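PDB 3FWK: FMN Adenylyltransferase from Candida glabrata, which catalyses the transfer of an adenylyl group from ATP to FMN, the step that makes FAD. Local coordinates for residues I31-T42 against H199-F208. Residues are numbered along the deposited sequence; the frame is centred on the assembly and turned at random.
Sequences IIAQTQRAINTT and HWNLANIWSF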
loop_
_atom_site.group_PDB
_atom_site.type_symbol
_atom_site.label_atom_id
_atom_site.label_comp_id
_atom_site.label_asym_id
_atom_site.label_seq_id
_atom_site.Cartn_x
_atom_site.Cartn_y
_atom_site.Cartn_z
ATOM N N ILE A 31 -1.695 10.339 -16.924
ATOM C CA ILE A 31 -1.788 9.560 -15.685
ATOM C C ILE A 31 -1.375 10.403 -14.483
ATOM O O ILE A 31 -2.012 10.311 -13.428
ATOM C CB ILE A 31 -0.930 8.285 -15.763
ATOM C CG1 ILE A 31 -1.485 7.304 -16.787
ATOM C CG2 ILE A 31 -0.832 7.611 -14.378
ATOM C CD1 ILE A 31 -0.494 6.229 -17.194
ATOM N N ILE A 32 -0.340 11.241 -14.615
ATOM C CA ILE A 32 0.090 12.073 -13.492
ATOM C C ILE A 32 -1.047 13.008 -13.070
ATOM O O ILE A 32 -1.356 13.121 -11.888
ATOM C CB ILE A 32 1.385 12.821 -13.781
ATOM C CG1 ILE A 32 2.551 11.848 -13.805
ATOM C CG2 ILE A 32 1.610 13.914 -12.758
ATOM C CD1 ILE A 32 3.815 12.418 -14.421
ATOM N N ALA A 33 -1.702 13.688 -14.028
ATOM C CA ALA A 33 -2.796 14.574 -13.640
ATOM C C ALA A 33 -3.946 13.806 -12.979
ATOM O O ALA A 33 -4.509 14.280 -11.994
ATOM C CB ALA A 33 -3.316 15.346 -14.866
ATOM N N GLN A 34 -4.271 12.619 -13.491
ATOM C CA GLN A 34 -5.299 11.806 -12.879
ATOM C C GLN A 34 -4.924 11.414 -11.425
ATOM O O GLN A 34 -5.772 11.390 -10.539
ATOM C CB GLN A 34 -5.522 10.567 -13.724
ATOM C CG GLN A 34 -6.687 9.686 -13.276
ATOM C CD GLN A 34 -6.684 8.378 -14.025
ATOM O OE1 GLN A 34 -5.740 7.602 -13.937
ATOM N NE2 GLN A 34 -7.735 8.131 -14.810
ATOM N N THR A 35 -3.645 11.125 -11.222
ATOM C CA THR A 35 -3.136 10.794 -9.884
ATOM C C THR A 35 -3.219 12.001 -8.960
ATOM O O THR A 35 -3.580 11.871 -7.793
ATOM C CB THR A 35 -1.693 10.244 -9.978
ATOM O OG1 THR A 35 -1.662 9.175 -10.912
ATOM C CG2 THR A 35 -1.200 9.774 -8.614
ATOM N N GLN A 36 -2.875 13.193 -9.469
ATOM C CA GLN A 36 -3.051 14.395 -8.682
ATOM C C GLN A 36 -4.493 14.567 -8.213
ATOM O O GLN A 36 -4.749 14.920 -7.056
ATOM C CB GLN A 36 -2.568 15.652 -9.454
ATOM C CG GLN A 36 -1.061 15.574 -9.732
ATOM C CD GLN A 36 -0.560 16.626 -10.691
ATOM O OE1 GLN A 36 -1.290 17.060 -11.559
ATOM N NE2 GLN A 36 0.696 17.009 -10.578
ATOM N N ARG A 37 -5.437 14.383 -9.137
ATOM C CA ARG A 37 -6.838 14.450 -8.775
ATOM C C ARG A 37 -7.208 13.416 -7.699
ATOM O O ARG A 37 -7.958 13.733 -6.757
ATOM C CB ARG A 37 -7.722 14.288 -10.021
ATOM C CG ARG A 37 -7.523 15.453 -11.029
ATOM C CD ARG A 37 -8.579 15.393 -12.182
ATOM N NE ARG A 37 -8.602 14.170 -12.983
ATOM C CZ ARG A 37 -7.877 13.950 -14.076
ATOM N NH1 ARG A 37 -6.937 14.819 -14.441
ATOM N NH2 ARG A 37 -8.059 12.847 -14.777
ATOM N N ALA A 38 -6.660 12.211 -7.826
ATOM C CA ALA A 38 -6.952 11.158 -6.843
ATOM C C ALA A 38 -6.375 11.538 -5.474
ATOM O O ALA A 38 -7.034 11.302 -4.436
ATOM C CB ALA A 38 -6.354 9.852 -7.320
ATOM N N ILE A 39 -5.189 12.144 -5.463
ATOM C CA ILE A 39 -4.607 12.638 -4.193
ATOM C C ILE A 39 -5.484 13.675 -3.545
ATOM O O ILE A 39 -5.745 13.648 -2.337
ATOM C CB ILE A 39 -3.176 13.179 -4.418
ATOM C CG1 ILE A 39 -2.227 12.052 -4.811
ATOM C CG2 ILE A 39 -2.695 13.974 -3.210
ATOM C CD1 ILE A 39 -0.887 12.533 -5.413
ATOM N N ASN A 40 -5.964 14.631 -4.343
ATOM C CA ASN A 40 -6.828 15.662 -3.791
ATOM C C ASN A 40 -8.113 15.099 -3.185
ATOM O O ASN A 40 -8.544 15.546 -2.131
ATOM C CB ASN A 40 -7.116 16.723 -4.851
ATOM C CG ASN A 40 -5.897 17.576 -5.142
ATOM O OD1 ASN A 40 -5.061 17.779 -4.275
ATOM N ND2 ASN A 40 -5.802 18.062 -6.370
ATOM N N THR A 41 -8.705 14.104 -3.847
ATOM C CA THR A 41 -9.885 13.475 -3.263
ATOM C C THR A 41 -9.550 12.759 -1.953
ATOM O O THR A 41 -10.289 12.902 -0.956
ATOM C CB THR A 41 -10.515 12.489 -4.242
ATOM O OG1 THR A 41 -10.967 13.242 -5.363
ATOM C CG2 THR A 41 -11.717 11.748 -3.650
ATOM N N THR A 42 -8.437 12.012 -1.929
ATOM C CA THR A 42 -8.036 11.332 -0.682
ATOM C C THR A 42 -7.801 12.335 0.454
ATOM O O THR A 42 -8.207 12.115 1.591
ATOM C CB THR A 42 -6.803 10.471 -0.959
ATOM O OG1 THR A 42 -7.151 9.434 -1.872
ATOM C CG2 THR A 42 -6.213 9.900 0.342
ATOM N N HIS A 199 -11.162 5.301 -5.080
ATOM C CA HIS A 199 -11.178 5.855 -6.442
ATOM C C HIS A 199 -9.826 5.757 -7.167
ATOM O O HIS A 199 -9.740 6.170 -8.321
ATOM C CB HIS A 199 -11.591 7.323 -6.384
ATOM C CG HIS A 199 -10.736 8.108 -5.454
ATOM N ND1 HIS A 199 -10.861 8.001 -4.091
ATOM C CD2 HIS A 199 -9.682 8.919 -5.685
ATOM C CE1 HIS A 199 -9.923 8.740 -3.522
ATOM N NE2 HIS A 199 -9.190 9.309 -4.468
ATOM N N TRP A 200 -8.773 5.275 -6.506
ATOM C CA TRP A 200 -7.484 5.132 -7.164
ATOM C C TRP A 200 -7.521 3.978 -8.142
ATOM O O TRP A 200 -8.144 2.952 -7.860
ATOM C CB TRP A 200 -6.373 4.897 -6.113
ATOM C CG TRP A 200 -5.971 6.118 -5.398
ATOM C CD1 TRP A 200 -6.770 6.936 -4.623
ATOM C CD2 TRP A 200 -4.697 6.726 -5.442
ATOM N NE1 TRP A 200 -6.047 8.016 -4.169
ATOM C CE2 TRP A 200 -4.770 7.905 -4.657
ATOM C CE3 TRP A 200 -3.476 6.380 -6.045
ATOM C CZ2 TRP A 200 -3.684 8.768 -4.498
ATOM C CZ3 TRP A 200 -2.380 7.258 -5.883
ATOM C CH2 TRP A 200 -2.495 8.425 -5.093
ATOM N N ASN A 201 -6.860 4.131 -9.281
ATOM C CA ASN A 201 -6.627 3.055 -10.222
ATOM C C ASN A 201 -5.194 2.543 -10.108
ATOM O O ASN A 201 -4.315 3.214 -9.544
ATOM C CB ASN A 201 -6.792 3.612 -11.690
ATOM C CG ASN A 201 -8.045 4.462 -11.885
ATOM O OD1 ASN A 201 -9.151 3.949 -11.729
ATOM N ND2 ASN A 201 -7.871 5.740 -12.265
ATOM N N LEU A 202 -4.952 1.365 -10.683
ATOM C CA LEU A 202 -3.640 0.736 -10.628
ATOM C C LEU A 202 -2.558 1.691 -11.144
ATOM O O LEU A 202 -1.498 1.805 -10.536
ATOM C CB LEU A 202 -3.668 -0.565 -11.428
ATOM C CG LEU A 202 -2.345 -1.347 -11.497
ATOM C CD1 LEU A 202 -1.815 -1.672 -10.094
ATOM C CD2 LEU A 202 -2.535 -2.586 -12.358
ATOM N N ALA A 203 -2.797 2.391 -12.262
ATOM C CA ALA A 203 -1.780 3.273 -12.792
ATOM C C ALA A 203 -1.444 4.402 -11.823
ATOM O O ALA A 203 -0.294 4.876 -11.777
ATOM C CB ALA A 203 -2.256 3.854 -14.137
ATOM N N ASN A 204 -2.450 4.890 -11.102
ATOM C CA ASN A 204 -2.198 5.937 -10.118
ATOM C C ASN A 204 -1.305 5.441 -8.973
ATOM O O ASN A 204 -0.427 6.167 -8.506
ATOM C CB ASN A 204 -3.501 6.467 -9.538
ATOM C CG ASN A 204 -4.497 6.876 -10.608
ATOM O OD1 ASN A 204 -5.639 6.442 -10.539
ATOM N ND2 ASN A 204 -4.070 7.699 -11.572
ATOM N N ILE A 205 -1.591 4.227 -8.504
ATOM C CA ILE A 205 -0.798 3.602 -7.455
ATOM C C ILE A 205 0.685 3.541 -7.899
ATOM O O ILE A 205 1.568 3.960 -7.158
ATOM C CB ILE A 205 -1.354 2.204 -7.147
ATOM C CG1 ILE A 205 -2.765 2.263 -6.531
ATOM C CG2 ILE A 205 -0.353 1.433 -6.237
ATOM C CD1 ILE A 205 -2.829 2.850 -5.173
ATOM N N TRP A 206 0.955 3.012 -9.101
ATOM C CA TRP A 206 2.359 2.905 -9.532
ATOM C C TRP A 206 3.004 4.287 -9.676
ATOM O O TRP A 206 4.136 4.483 -9.252
ATOM C CB TRP A 206 2.520 2.126 -10.827
ATOM C CG TRP A 206 2.112 0.718 -10.879
ATOM C CD1 TRP A 206 1.335 0.142 -11.822
ATOM C CD2 TRP A 206 2.548 -0.352 -10.029
ATOM N NE1 TRP A 206 1.246 -1.202 -11.626
ATOM C CE2 TRP A 206 1.979 -1.531 -10.524
ATOM C CE3 TRP A 206 3.374 -0.420 -8.896
ATOM C CZ2 TRP A 206 2.203 -2.781 -9.950
ATOM C CZ3 TRP A 206 3.595 -1.673 -8.326
ATOM C CH2 TRP A 206 3.021 -2.820 -8.856
ATOM N N SER A 207 2.282 5.244 -10.261
ATOM C CA SER A 207 2.868 6.560 -10.502
ATOM C C SER A 207 3.323 7.197 -9.184
ATOM O O SER A 207 4.464 7.664 -9.067
ATOM C CB SER A 207 1.856 7.459 -11.180
ATOM O OG SER A 207 2.402 8.758 -11.349
ATOM N N PHE A 208 2.442 7.219 -8.201
ATOM C CA PHE A 208 2.748 7.855 -6.950
ATOM C C PHE A 208 3.841 7.079 -6.200
ATOM O O PHE A 208 4.778 7.672 -5.649
ATOM C CB PHE A 208 1.489 7.987 -6.124
ATOM C CG PHE A 208 1.710 8.767 -4.858
ATOM C CD1 PHE A 208 1.868 10.155 -4.898
ATOM C CD2 PHE A 208 1.770 8.139 -3.622
ATOM C CE1 PHE A 208 2.062 10.884 -3.751
ATOM C CE2 PHE A 208 1.952 8.865 -2.455
ATOM C CZ PHE A 208 2.119 10.238 -2.519
#
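Asn204 reaches helix 31-50 through its side-chain amide and grips two neighbouring residues with one nitrogen. ND2 donates to Gln34 OE1 at 2.9 Å and to Thr35 OG1 at 2.9 Å. Both acceptors sit somewhat out of its amide plane. The Gln34 amide stands nearly upright to that of Asn204, with the planes 79° apart. Gln34 gets there on an extended chain, CG anti to the backbone N (chi1 -174°). The Thr35 hydroxyl in turn donates to Ile31 O, one turn back. The other end of the Asn204 amide is held within its own segment, where OD1 accepts from Asn201 N; both ends of the amide are thus used and its flip is fixed.

Toward Thr42, His199 NE2 donates to Ala38 O at 2.9 Å, nearly straight and in the ring plane. That carbonyl also takes the helical bond from Thr42 N. Thr41 CG2 lies over one face of the imidazole, and Trp200 CD1 over the opposite face. The Trp200 indole NE1 donates to Thr42 OG1 at 2.9 Å, and this hydroxyl also bonds Pro196 O. Ala38 CB sits over the five-membered ring, 3.7 Å from its centroid. Ile39 CG1 meets Trp200 CZ2 at 3.6 Å, while Ile39 CD1 touches Phe208 CD1.

Helix 7-23 adds Tyr21 against Thr35, Ile39 and Phe208. The axes of 31-42 and 202-208 cross at -92°. In this Rossmann-like protein the contact joins helix 31-50, before strand 61-64, to the loop and helix after strand 192-194. All four cross-bonds are donated from 199-208, pairing buried polar groups beside apolar contacts.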